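Local atomic coordinates of uncharacterized protein (Photobacterium profundum, PDB entry 3R87), a protein that is a hotdog-fold thioesterase of the 4-hydroxybenzoyl-CoA thioesterase family, probably hydrolysing the thioester bond of acyl-thioester substrates. Residues Asp85-Thr90 / Leu121-Ala126; Phe66-Glu71 / Val96-Ala101; Tyr7-Gln12 / Cys76-Ser81; Gly56-Lys61 / Glu111-Asp116. All coordinates share one frame; numbering follows the deposited sequence.

Contact 1. Residues Asp85-Thr90 / Leu121-Ala126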
# COMPACT_ATOMS: atom_id res chain seq x y z
N ASP A 85 -22.77 -8.21 -19.03
CA ASP A 85 -24.05 -8.55 -18.44
C ASP A 85 -24.96 -7.30 -18.65
O ASP A 85 -25.12 -6.49 -17.76
CB ASP A 85 -23.79 -8.85 -16.96
CG ASP A 85 -25.06 -9.15 -16.17
OD1 ASP A 85 -25.09 -8.92 -14.91
OD2 ASP A 85 -26.02 -9.64 -16.80
N GLY A 86 -25.47 -7.10 -19.87
CA GLY A 86 -26.11 -5.84 -20.25
C GLY A 86 -25.14 -4.73 -20.64
O GLY A 86 -23.88 -4.91 -20.62
N LYS A 87 -25.71 -3.53 -20.81
CA LYS A 87 -24.96 -2.29 -21.18
C LYS A 87 -24.11 -1.64 -20.08
O LYS A 87 -23.16 -0.88 -20.42
CB LYS A 87 -26.02 -1.25 -21.67
CG LYS A 87 -25.51 0.11 -22.26
CD LYS A 87 -26.65 0.88 -23.07
CE LYS A 87 -27.83 1.58 -22.39
NZ LYS A 87 -27.73 3.06 -21.97
N TYR A 88 -24.39 -1.93 -18.80
CA TYR A 88 -23.79 -1.27 -17.67
C TYR A 88 -22.76 -2.08 -16.93
O TYR A 88 -21.75 -1.50 -16.53
CB TYR A 88 -24.84 -0.74 -16.66
CG TYR A 88 -25.76 0.28 -17.30
CD1 TYR A 88 -25.40 1.65 -17.34
CD2 TYR A 88 -26.92 -0.14 -17.94
CE1 TYR A 88 -26.23 2.59 -17.97
CE2 TYR A 88 -27.81 0.79 -18.60
CZ TYR A 88 -27.43 2.15 -18.60
OH TYR A 88 -28.24 3.11 -19.21
N LYS A 89 -22.97 -3.40 -16.80
CA LYS A 89 -22.19 -4.28 -15.93
C LYS A 89 -21.21 -5.10 -16.79
O LYS A 89 -21.53 -5.56 -17.93
CB LYS A 89 -23.12 -5.30 -15.29
CG LYS A 89 -24.30 -4.66 -14.57
CD LYS A 89 -25.01 -5.68 -13.70
CE LYS A 89 -24.20 -5.95 -12.44
NZ LYS A 89 -24.96 -6.62 -11.33
N THR A 90 -20.07 -5.39 -16.18
CA THR A 90 -19.12 -6.34 -16.69
C THR A 90 -18.78 -7.28 -15.54
O THR A 90 -18.48 -6.83 -14.43
CB THR A 90 -17.86 -5.67 -17.27
OG1 THR A 90 -18.23 -4.76 -18.28
CG2 THR A 90 -17.02 -6.75 -18.00
N LEU A 121 -24.02 6.03 -13.21
CA LEU A 121 -23.72 4.86 -14.03
C LEU A 121 -23.84 5.20 -15.48
O LEU A 121 -24.78 5.89 -15.90
CB LEU A 121 -24.69 3.68 -13.77
CG LEU A 121 -24.69 2.99 -12.42
CD1 LEU A 121 -25.94 2.03 -12.42
CD2 LEU A 121 -23.39 2.24 -12.22
N GLN A 122 -22.90 4.70 -16.26
CA GLN A 122 -22.88 4.99 -17.68
C GLN A 122 -22.72 3.64 -18.38
O GLN A 122 -22.09 2.69 -17.87
CB GLN A 122 -21.66 5.85 -18.11
CG GLN A 122 -21.66 7.21 -17.37
CD GLN A 122 -22.83 8.12 -17.73
OE1 GLN A 122 -23.31 8.94 -16.87
NE2 GLN A 122 -23.28 8.02 -18.96
N PRO A 123 -23.18 3.52 -19.61
CA PRO A 123 -22.93 2.25 -20.41
C PRO A 123 -21.36 2.09 -20.66
O PRO A 123 -20.66 3.09 -20.79
CB PRO A 123 -23.63 2.54 -21.76
CG PRO A 123 -24.69 3.53 -21.35
CD PRO A 123 -23.99 4.50 -20.38
N VAL A 124 -20.87 0.86 -20.78
CA VAL A 124 -19.43 0.65 -21.14
C VAL A 124 -19.20 1.23 -22.53
O VAL A 124 -19.89 0.86 -23.46
CB VAL A 124 -18.95 -0.80 -21.18
CG1 VAL A 124 -17.45 -0.90 -21.53
CG2 VAL A 124 -19.26 -1.55 -19.89
N PRO A 125 -18.24 2.17 -22.72
CA PRO A 125 -18.05 2.74 -24.07
C PRO A 125 -17.70 1.68 -25.08
O PRO A 125 -16.91 0.77 -24.83
CB PRO A 125 -16.91 3.74 -23.82
CG PRO A 125 -17.02 4.12 -22.37
CD PRO A 125 -17.41 2.81 -21.67
N ALA A 126 -18.20 1.84 -26.32
CA ALA A 126 -17.89 0.89 -27.38
C ALA A 126 -16.39 0.74 -27.63
O ALA A 126 -15.92 -0.34 -27.93
CB ALA A 126 -18.52 1.35 -28.72
O HOH W 1 -22.19 -0.80 -23.22
O HOH W 2 -22.01 1.15 -15.62
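Lys87 and Val124 are joined by the backbone bond that fixes this contact: Val124 N donates to Lys87 O over 2.9 Å. The same oxygen takes a second proton, from a water 3.0 Å from Lys87 O that also donates to Val124 O, and Pro123 CA adds a CA-H...O contact, so three groups converge on one carbonyl. The Tyr88 ring lies alongside Pro123, pointing the same way, with Tyr88 CE1 3.8 Å from Pro123 CD, while Tyr88 CD1 comes to 3.5 Å from Gln122 C. The side chain starts off away from the 121-126 segment. With CG beside its own backbone N (chi1 -61°), the ring comes back to that segment; its hydroxyl accepts a bond from Lys87 NZ, though the lysine's placement is doubtful. Deeper in, Val124 CG2 meets Thr90 OG1 at 3.7 Å, the two side chains crossing near a right angle. Thr90 is bonded through its backbone to Met112, and Val124 packs on Leu129 of helix 126-133. The arrangement is a turn between antiparallel strands of the hotdog sheet, held against the lead-in to the C-terminal helix, whose Asp127 binds magnesium in this protein, although this chain carries none.

Contact 2. Residues Phe66-Glu71 / Val96-Ala101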
# COMPACT_ATOMS: atom_id res chain seq x y z
N PHE A 66 -9.84 -17.06 -0.63
CA PHE A 66 -8.40 -17.12 -0.41
C PHE A 66 -8.13 -18.53 0.05
O PHE A 66 -8.41 -18.86 1.20
CB PHE A 66 -7.92 -16.08 0.59
CG PHE A 66 -8.34 -14.68 0.28
CD1 PHE A 66 -7.60 -13.84 -0.53
CD2 PHE A 66 -9.53 -14.19 0.81
CE1 PHE A 66 -8.03 -12.54 -0.80
CE2 PHE A 66 -9.93 -12.91 0.57
CZ PHE A 66 -9.21 -12.04 -0.23
N GLN A 67 -7.61 -19.38 -0.86
CA GLN A 67 -7.43 -20.81 -0.65
C GLN A 67 -6.02 -21.25 -0.29
O GLN A 67 -5.86 -22.33 0.25
CB GLN A 67 -7.81 -21.61 -2.06
CG GLN A 67 -9.17 -21.31 -2.44
CD GLN A 67 -9.71 -22.19 -3.53
OE1 GLN A 67 -9.08 -22.48 -4.63
NE2 GLN A 67 -10.95 -22.56 -3.31
N ASP A 68 -5.02 -20.47 -0.64
CA ASP A 68 -3.64 -20.84 -0.33
C ASP A 68 -2.83 -19.57 -0.17
O ASP A 68 -3.10 -18.57 -0.83
CB ASP A 68 -3.01 -21.66 -1.49
CG ASP A 68 -1.81 -22.39 -1.08
OD1 ASP A 68 -1.53 -22.58 0.16
OD2 ASP A 68 -1.07 -22.79 -1.99
N GLY A 69 -1.80 -19.63 0.64
CA GLY A 69 -0.89 -18.52 0.83
C GLY A 69 0.11 -18.42 -0.31
O GLY A 69 0.63 -19.43 -0.82
N VAL A 70 0.42 -17.23 -0.75
CA VAL A 70 1.37 -16.95 -1.80
C VAL A 70 2.64 -16.39 -1.14
O VAL A 70 2.58 -15.60 -0.20
CB VAL A 70 0.77 -15.98 -2.80
CG1 VAL A 70 1.74 -15.55 -3.85
CG2 VAL A 70 -0.53 -16.55 -3.46
N GLU A 71 3.81 -16.80 -1.65
CA GLU A 71 5.07 -16.51 -1.00
C GLU A 71 5.96 -15.54 -1.75
O GLU A 71 5.88 -15.36 -2.97
CB GLU A 71 5.83 -17.81 -0.75
CG GLU A 71 5.04 -18.69 0.22
CD GLU A 71 5.62 -20.04 0.45
OE1 GLU A 71 6.74 -20.30 0.08
OE2 GLU A 71 4.87 -20.91 0.93
N VAL A 96 -5.62 -16.12 -8.99
CA VAL A 96 -4.16 -16.14 -8.82
C VAL A 96 -3.69 -17.56 -8.78
O VAL A 96 -4.14 -18.35 -7.94
CB VAL A 96 -3.80 -15.48 -7.44
CG1 VAL A 96 -2.29 -15.56 -7.24
CG2 VAL A 96 -4.35 -14.10 -7.31
N TRP A 97 -2.74 -17.89 -9.68
CA TRP A 97 -2.17 -19.25 -9.72
C TRP A 97 -0.68 -19.16 -9.37
O TRP A 97 0.11 -18.48 -10.07
CB TRP A 97 -2.34 -19.83 -11.14
CG TRP A 97 -3.76 -20.28 -11.36
CD1 TRP A 97 -4.87 -19.50 -11.48
CD2 TRP A 97 -4.22 -21.62 -11.46
NE1 TRP A 97 -5.98 -20.29 -11.67
CE2 TRP A 97 -5.59 -21.59 -11.64
CE3 TRP A 97 -3.56 -22.88 -11.39
CZ2 TRP A 97 -6.37 -22.76 -11.79
CZ3 TRP A 97 -4.30 -24.01 -11.56
CH2 TRP A 97 -5.68 -23.96 -11.76
N ARG A 98 -0.29 -19.87 -8.33
CA ARG A 98 1.11 -20.01 -7.95
C ARG A 98 1.84 -20.88 -8.96
O ARG A 98 1.20 -21.73 -9.64
CB ARG A 98 1.27 -20.59 -6.57
CG ARG A 98 0.69 -19.69 -5.46
CD ARG A 98 0.74 -20.31 -4.12
NE ARG A 98 2.11 -20.48 -3.63
CZ ARG A 98 2.53 -21.38 -2.72
NH1 ARG A 98 1.67 -22.27 -2.16
NH2 ARG A 98 3.79 -21.42 -2.35
N PRO A 99 3.15 -20.76 -9.10
CA PRO A 99 3.87 -21.55 -10.13
C PRO A 99 3.69 -23.03 -9.94
O PRO A 99 3.92 -23.59 -8.87
CB PRO A 99 5.33 -21.15 -9.88
CG PRO A 99 5.33 -20.01 -9.02
CD PRO A 99 4.02 -19.81 -8.40
N GLY A 100 3.24 -23.70 -11.01
CA GLY A 100 3.05 -25.15 -10.97
C GLY A 100 1.82 -25.65 -10.21
O GLY A 100 1.64 -26.87 -10.12
N ALA A 101 0.99 -24.76 -9.69
CA ALA A 101 -0.13 -25.20 -8.83
C ALA A 101 -1.21 -25.85 -9.65
O ALA A 101 -1.46 -25.52 -10.81
CB ALA A 101 -0.72 -23.97 -8.13
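Arg98, just past the end of strand 89-97, reaches across to Asp68 and Glu71 in the loop after strand 56-66, forming a salt-bridge network at one end of the hotdog sheet. Arg98 NH1 donates to Asp68 OD2 over 2.8 Å. That oxygen lies close to the guanidinium plane, but the donor approaches it from above the carboxylate, 40° out of the carboxylate plane, and the two flat groups are turned 61° apart. On the other terminal nitrogen, Arg98 NH2 makes a longer salt bridge, 3.5 Å to Glu71 OE2, and a further one to Glu74 OE1; the second oxygen of that acid, Glu74 OE2, accepts from Glu71 N. The bend of the arginine at chi3 (67°) swings its head over the loop, where it can meet both acids. Asp68 OD1 is satisfied separately, by a salt bridge to Lys119 of the second subunit, so the Asp68 carboxylate ties the network to that subunit. Beneath the charged head, the aliphatic part of the arginine slides past Val70 in the opposite direction, with Val70 CG2 3.9 Å from Arg98 CG; the same methyl lies 4.3 Å from Val96 CG1. After Arg98 the chain makes a type II turn, closed by Ala101 N to Arg98 O at 3.0 Å. One face of the guanidinium is occupied by Gly69 O, which sits 3.3 Å from Arg98 NH1 without a hydrogen bond.

Contact 3. Residues Tyr7-Gln12 / Cys76-Ser81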
# COMPACT_ATOMS: atom_id res chain seq x y z
N TYR A 7 -7.16 -14.57 -20.11
CA TYR A 7 -6.00 -13.69 -20.25
C TYR A 7 -5.03 -13.98 -19.11
O TYR A 7 -5.47 -14.30 -18.00
CB TYR A 7 -6.43 -12.21 -20.20
CG TYR A 7 -7.33 -11.83 -21.35
CD1 TYR A 7 -6.80 -11.20 -22.47
CD2 TYR A 7 -8.68 -12.06 -21.33
CE1 TYR A 7 -7.64 -10.87 -23.55
CE2 TYR A 7 -9.54 -11.73 -22.41
CZ TYR A 7 -9.00 -11.14 -23.48
OH TYR A 7 -9.82 -10.81 -24.54
N HIS A 8 -3.76 -13.81 -19.35
CA HIS A 8 -2.71 -14.08 -18.41
C HIS A 8 -1.91 -12.82 -18.13
O HIS A 8 -1.52 -12.13 -19.07
CB HIS A 8 -1.76 -15.17 -18.97
CG HIS A 8 -2.43 -16.47 -19.21
ND1 HIS A 8 -2.39 -17.49 -18.33
CD2 HIS A 8 -3.18 -16.90 -20.28
CE1 HIS A 8 -3.09 -18.54 -18.81
NE2 HIS A 8 -3.57 -18.18 -19.98
N HIS A 9 -1.61 -12.55 -16.85
CA HIS A 9 -0.80 -11.39 -16.46
C HIS A 9 0.07 -11.80 -15.33
O HIS A 9 -0.42 -12.21 -14.30
CB HIS A 9 -1.75 -10.24 -16.02
CG HIS A 9 -1.00 -9.04 -15.46
ND1 HIS A 9 -0.16 -8.31 -16.23
CD2 HIS A 9 -0.90 -8.52 -14.18
CE1 HIS A 9 0.45 -7.40 -15.46
NE2 HIS A 9 -0.04 -7.46 -14.22
N PRO A 10 1.39 -11.69 -15.47
CA PRO A 10 2.28 -12.13 -14.39
C PRO A 10 2.35 -11.10 -13.28
O PRO A 10 2.34 -9.90 -13.55
CB PRO A 10 3.64 -12.27 -15.07
CG PRO A 10 3.55 -11.28 -16.23
CD PRO A 10 2.16 -11.24 -16.67
N VAL A 11 2.49 -11.56 -12.05
CA VAL A 11 2.74 -10.69 -10.91
C VAL A 11 3.83 -11.30 -10.07
O VAL A 11 3.68 -12.42 -9.57
CB VAL A 11 1.44 -10.46 -10.05
CG1 VAL A 11 1.81 -9.77 -8.72
CG2 VAL A 11 0.48 -9.63 -10.88
N GLN A 12 4.91 -10.54 -9.85
CA GLN A 12 5.96 -10.97 -8.95
C GLN A 12 5.68 -10.44 -7.55
O GLN A 12 5.24 -9.30 -7.37
CB GLN A 12 7.32 -10.51 -9.43
CG GLN A 12 8.45 -10.99 -8.58
CD GLN A 12 9.81 -10.97 -9.18
OE1 GLN A 12 9.97 -11.09 -10.41
NE2 GLN A 12 10.82 -10.89 -8.36
N CYS A 76 3.50 -15.23 -9.89
CA CYS A 76 2.18 -15.82 -10.07
C CYS A 76 1.60 -15.41 -11.38
O CYS A 76 2.03 -14.45 -12.03
CB CYS A 76 1.28 -15.33 -8.96
SG CYS A 76 1.73 -15.98 -7.34
N ASP A 77 0.62 -16.19 -11.85
CA ASP A 77 -0.15 -15.85 -13.04
C ASP A 77 -1.53 -15.41 -12.60
O ASP A 77 -2.24 -16.16 -11.93
CB ASP A 77 -0.26 -17.08 -13.94
CG ASP A 77 -0.84 -16.81 -15.31
OD1 ASP A 77 -0.96 -15.66 -15.72
OD2 ASP A 77 -1.18 -17.81 -15.99
N ILE A 78 -1.91 -14.19 -12.96
CA ILE A 78 -3.28 -13.73 -12.78
C ILE A 78 -4.04 -14.11 -14.05
O ILE A 78 -3.65 -13.70 -15.14
CB ILE A 78 -3.37 -12.22 -12.53
CG1 ILE A 78 -2.39 -11.72 -11.50
CG2 ILE A 78 -4.81 -11.86 -12.26
CD1 ILE A 78 -2.60 -12.34 -10.19
N ARG A 79 -5.10 -14.88 -13.88
CA ARG A 79 -5.86 -15.43 -15.02
C ARG A 79 -7.23 -14.83 -14.98
O ARG A 79 -7.97 -15.00 -13.98
CB ARG A 79 -5.88 -16.94 -14.92
CG ARG A 79 -4.50 -17.54 -14.99
CD ARG A 79 -4.50 -19.05 -15.04
NE ARG A 79 -3.16 -19.55 -15.09
CZ ARG A 79 -2.85 -20.84 -14.98
NH1 ARG A 79 -3.85 -21.74 -14.78
NH2 ARG A 79 -1.60 -21.22 -15.02
N THR A 80 -7.63 -14.15 -16.05
CA THR A 80 -8.82 -13.32 -16.07
C THR A 80 -9.70 -13.65 -17.27
O THR A 80 -9.20 -13.75 -18.39
CB THR A 80 -8.39 -11.83 -16.19
OG1 THR A 80 -7.63 -11.48 -15.03
CG2 THR A 80 -9.56 -10.88 -16.29
N SER A 81 -10.99 -13.72 -17.06
CA SER A 81 -11.95 -13.71 -18.13
C SER A 81 -13.07 -12.74 -17.79
O SER A 81 -13.25 -12.35 -16.63
CB SER A 81 -12.52 -15.11 -18.42
OG SER A 81 -13.22 -15.55 -17.30
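His8 and Asp77 meet on one face of an antiparallel strand pair, and theirs is the one side-chain hydrogen bond that spans it. His8 ND1 donates to Asp77 OD2 over 2.7 Å, nearly straight at 167°; it meets that oxygen on the syn lone pair, and the oxygen lies in the imidazole plane, ring and carboxylate being only 19° from coplanar. The same oxygen takes a second donor from its own strand, Arg79 NE at 2.8 Å from Asp77 OD2, which completes a salt bridge and arrives from above the carboxylate plane. With its CG anti to the backbone N (chi1 -170°), Asp77 holds its carboxylate where both donors can find it. Two grips on one oxygen should steady the acid and favour its charged form.

Backbone bonds form the frame. Tyr7 with Thr80, His9 with Ile78 and Val11 with Cys76 are hydrogen-bonded pairs, each with two N-H...O bonds; Tyr7 N to Thr80 O is 2.8 Å. His8 with Arg79 and Pro10 with Asp77 are the non-hydrogen-bonded pairs between them, where Pro10 CA makes a CA-H...O contact with Cys76 O.

Apolar contact belongs to the other face, that of His9, Val11 and Ile78, where Val11 CG2 lies 3.6 Å from Ile78 CG1.

This face lies against helix 28-41: Ile78 and Thr80 touch Ala36, Val11 touches Tyr32, and the His9 ring stacks on His39. Strand 75-85 runs between strand 7-12 on one edge and strand 89-97 on the other, with the helix packed across the hotdog sheet.

Contact 4. Residues Gly56-Lys61 / Glu111-Asp116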
# COMPACT_ATOMS: atom_id res chain seq x y z
N GLY A 56 -14.64 6.53 -15.83
CA GLY A 56 -13.72 5.50 -15.38
C GLY A 56 -14.57 4.32 -14.81
O GLY A 56 -15.80 4.39 -14.77
N PHE A 57 -13.89 3.24 -14.50
CA PHE A 57 -14.65 2.04 -13.98
C PHE A 57 -14.49 1.94 -12.48
O PHE A 57 -13.51 2.43 -11.91
CB PHE A 57 -14.11 0.84 -14.69
CG PHE A 57 -14.43 0.87 -16.13
CD1 PHE A 57 -15.64 0.42 -16.57
CD2 PHE A 57 -13.52 1.30 -17.03
CE1 PHE A 57 -15.93 0.48 -17.92
CE2 PHE A 57 -13.85 1.34 -18.38
CZ PHE A 57 -15.09 0.97 -18.80
N ALA A 58 -15.51 1.25 -11.89
CA ALA A 58 -15.54 1.03 -10.45
C ALA A 58 -15.96 -0.37 -10.17
O ALA A 58 -16.83 -0.94 -10.87
CB ALA A 58 -16.45 2.06 -9.77
N VAL A 59 -15.41 -0.98 -9.17
CA VAL A 59 -15.85 -2.26 -8.69
C VAL A 59 -17.08 -2.05 -7.83
O VAL A 59 -17.01 -1.31 -6.83
CB VAL A 59 -14.70 -2.98 -7.93
CG1 VAL A 59 -15.20 -4.22 -7.28
CG2 VAL A 59 -13.51 -3.31 -8.86
N TYR A 60 -18.17 -2.71 -8.17
CA TYR A 60 -19.37 -2.73 -7.39
C TYR A 60 -19.42 -3.88 -6.40
O TYR A 60 -19.80 -3.71 -5.26
CB TYR A 60 -20.57 -2.72 -8.38
CG TYR A 60 -21.88 -2.91 -7.66
CD1 TYR A 60 -22.22 -2.08 -6.58
CD2 TYR A 60 -22.73 -3.94 -8.05
CE1 TYR A 60 -23.45 -2.25 -5.85
CE2 TYR A 60 -24.02 -4.10 -7.38
CZ TYR A 60 -24.28 -3.26 -6.26
OH TYR A 60 -25.50 -3.44 -5.59
N LYS A 61 -19.01 -5.08 -6.86
CA LYS A 61 -18.99 -6.25 -6.00
C LYS A 61 -17.71 -7.01 -6.25
O LYS A 61 -17.24 -7.10 -7.40
CB LYS A 61 -20.20 -7.17 -6.23
CG LYS A 61 -21.46 -6.57 -5.65
CD LYS A 61 -22.64 -7.55 -5.80
CE LYS A 61 -23.89 -6.99 -5.13
NZ LYS A 61 -25.00 -7.98 -5.26
N GLU A 111 -17.77 -7.64 -10.14
CA GLU A 111 -18.72 -6.93 -10.96
C GLU A 111 -18.30 -5.50 -11.07
O GLU A 111 -18.10 -4.82 -10.04
CB GLU A 111 -20.12 -6.98 -10.38
CG GLU A 111 -20.64 -8.30 -10.14
CD GLU A 111 -22.13 -8.34 -9.79
OE1 GLU A 111 -22.80 -7.27 -9.60
OE2 GLU A 111 -22.61 -9.48 -9.60
N MET A 112 -18.16 -5.00 -12.28
CA MET A 112 -17.65 -3.70 -12.59
C MET A 112 -18.75 -2.84 -13.24
O MET A 112 -19.49 -3.37 -14.10
CB MET A 112 -16.54 -3.93 -13.66
CG MET A 112 -15.83 -2.69 -14.14
SD MET A 112 -14.57 -2.90 -15.37
CE MET A 112 -15.29 -3.14 -16.82
N VAL A 113 -18.78 -1.56 -12.91
CA VAL A 113 -19.62 -0.55 -13.57
C VAL A 113 -18.72 0.58 -14.07
O VAL A 113 -17.56 0.69 -13.74
CB VAL A 113 -20.65 -0.04 -12.58
CG1 VAL A 113 -21.55 -1.19 -12.16
CG2 VAL A 113 -20.03 0.59 -11.32
N CYS A 114 -19.33 1.44 -14.93
CA CYS A 114 -18.66 2.63 -15.45
C CYS A 114 -19.34 3.90 -14.89
O CYS A 114 -20.55 3.94 -14.90
CB CYS A 114 -18.76 2.57 -16.97
SG CYS A 114 -17.97 4.03 -17.82
N LEU A 115 -18.59 4.81 -14.31
CA LEU A 115 -19.15 5.99 -13.62
C LEU A 115 -18.57 7.25 -14.23
O LEU A 115 -17.36 7.28 -14.60
CB LEU A 115 -18.80 5.95 -12.08
CG LEU A 115 -19.20 4.78 -11.25
CD1 LEU A 115 -18.79 4.94 -9.81
CD2 LEU A 115 -20.70 4.43 -11.33
N ASP A 116 -19.35 8.30 -14.24
CA ASP A 116 -18.81 9.65 -14.47
C ASP A 116 -18.39 10.28 -13.13
O ASP A 116 -18.45 9.63 -12.05
CB ASP A 116 -19.82 10.49 -15.25
CG ASP A 116 -21.08 10.79 -14.46
OD1 ASP A 116 -21.11 10.64 -13.22
OD2 ASP A 116 -22.05 11.08 -15.18
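Phe57 is overlapped by two sulfur-bearing side chains of the facing strand. Met112 SD lies 4.3 Å from the centroid of the Phe57 ring and approaches obliquely, 40° from the ring normal, while its methyl CE comes to 3.6 Å from Phe57 CD1; the bend at chi3 (77°) folds that methyl back to the ring. Cys114 SG makes a second sulfur-aromatic contact, 4.5 Å from the centroid of the Phe57 ring and 27° off its normal, and Cys114 CB packs 3.6 Å from Phe57 CE1. Val113 O sits at the ring edge, near its plane.

On the opposite face of the sheet, Ala58 packs against Leu115, CB to CD1 3.7 Å, and Val113 touches both Ala58 and Tyr60. Glu111 runs alongside Tyr60 and Lys61, pointing the same way as both. Its carboxylate oxygen OE1 lies 3.7 Å from Tyr60 CD2, near the plane of the ring, and pairs with Lys89.

The strands are antiparallel, with Gly56-Leu115 and Ala58-Val113 as hydrogen-bonded pairs. At Tyr60 and Lys61 the register slips by one residue in a classic beta bulge. Tyr60 N donates to Glu111 O at 2.8 Å, Lys61 N reaches the same oxygen weakly at 3.3 Å, and Glu111 N returns a bond to Lys61 O. Lys61 also pairs with an antiparallel strand of the second subunit, so the sheet continues across the interface.

The chemistry divides by face: sulfur and aromatic groups on that of Phe57, which meets helix 43-53; aliphatic side chains with Glu111 and Lys61 on the other, the Glu111 charge probably balanced chiefly by Lys89.

How the contacts relate
From the N terminus, strand 7-12 pairs with strand 75-85 to close contact 3, a loop that takes in helices 28-41 and 43-53. Strand 56-66 lies within that loop, and its pairing with strand 106-115 in contact 4 crosses contact 3. Contact 2, between 66-71 and 96-101, falls wholly within the span of contact 4 and also crosses contact 3, which it touches through Trp97 and Asp77. Contact 1 opens after contact 3 has closed, crosses contacts 2 and 4, and ties the turn before strand 89-97 to the chain leading into helix 126-133. Contacts 1 and 4 adjoin on one side of the chain's centre, contacts 2 and 3 on the other; strand 89-97 runs between contacts 1 and 2.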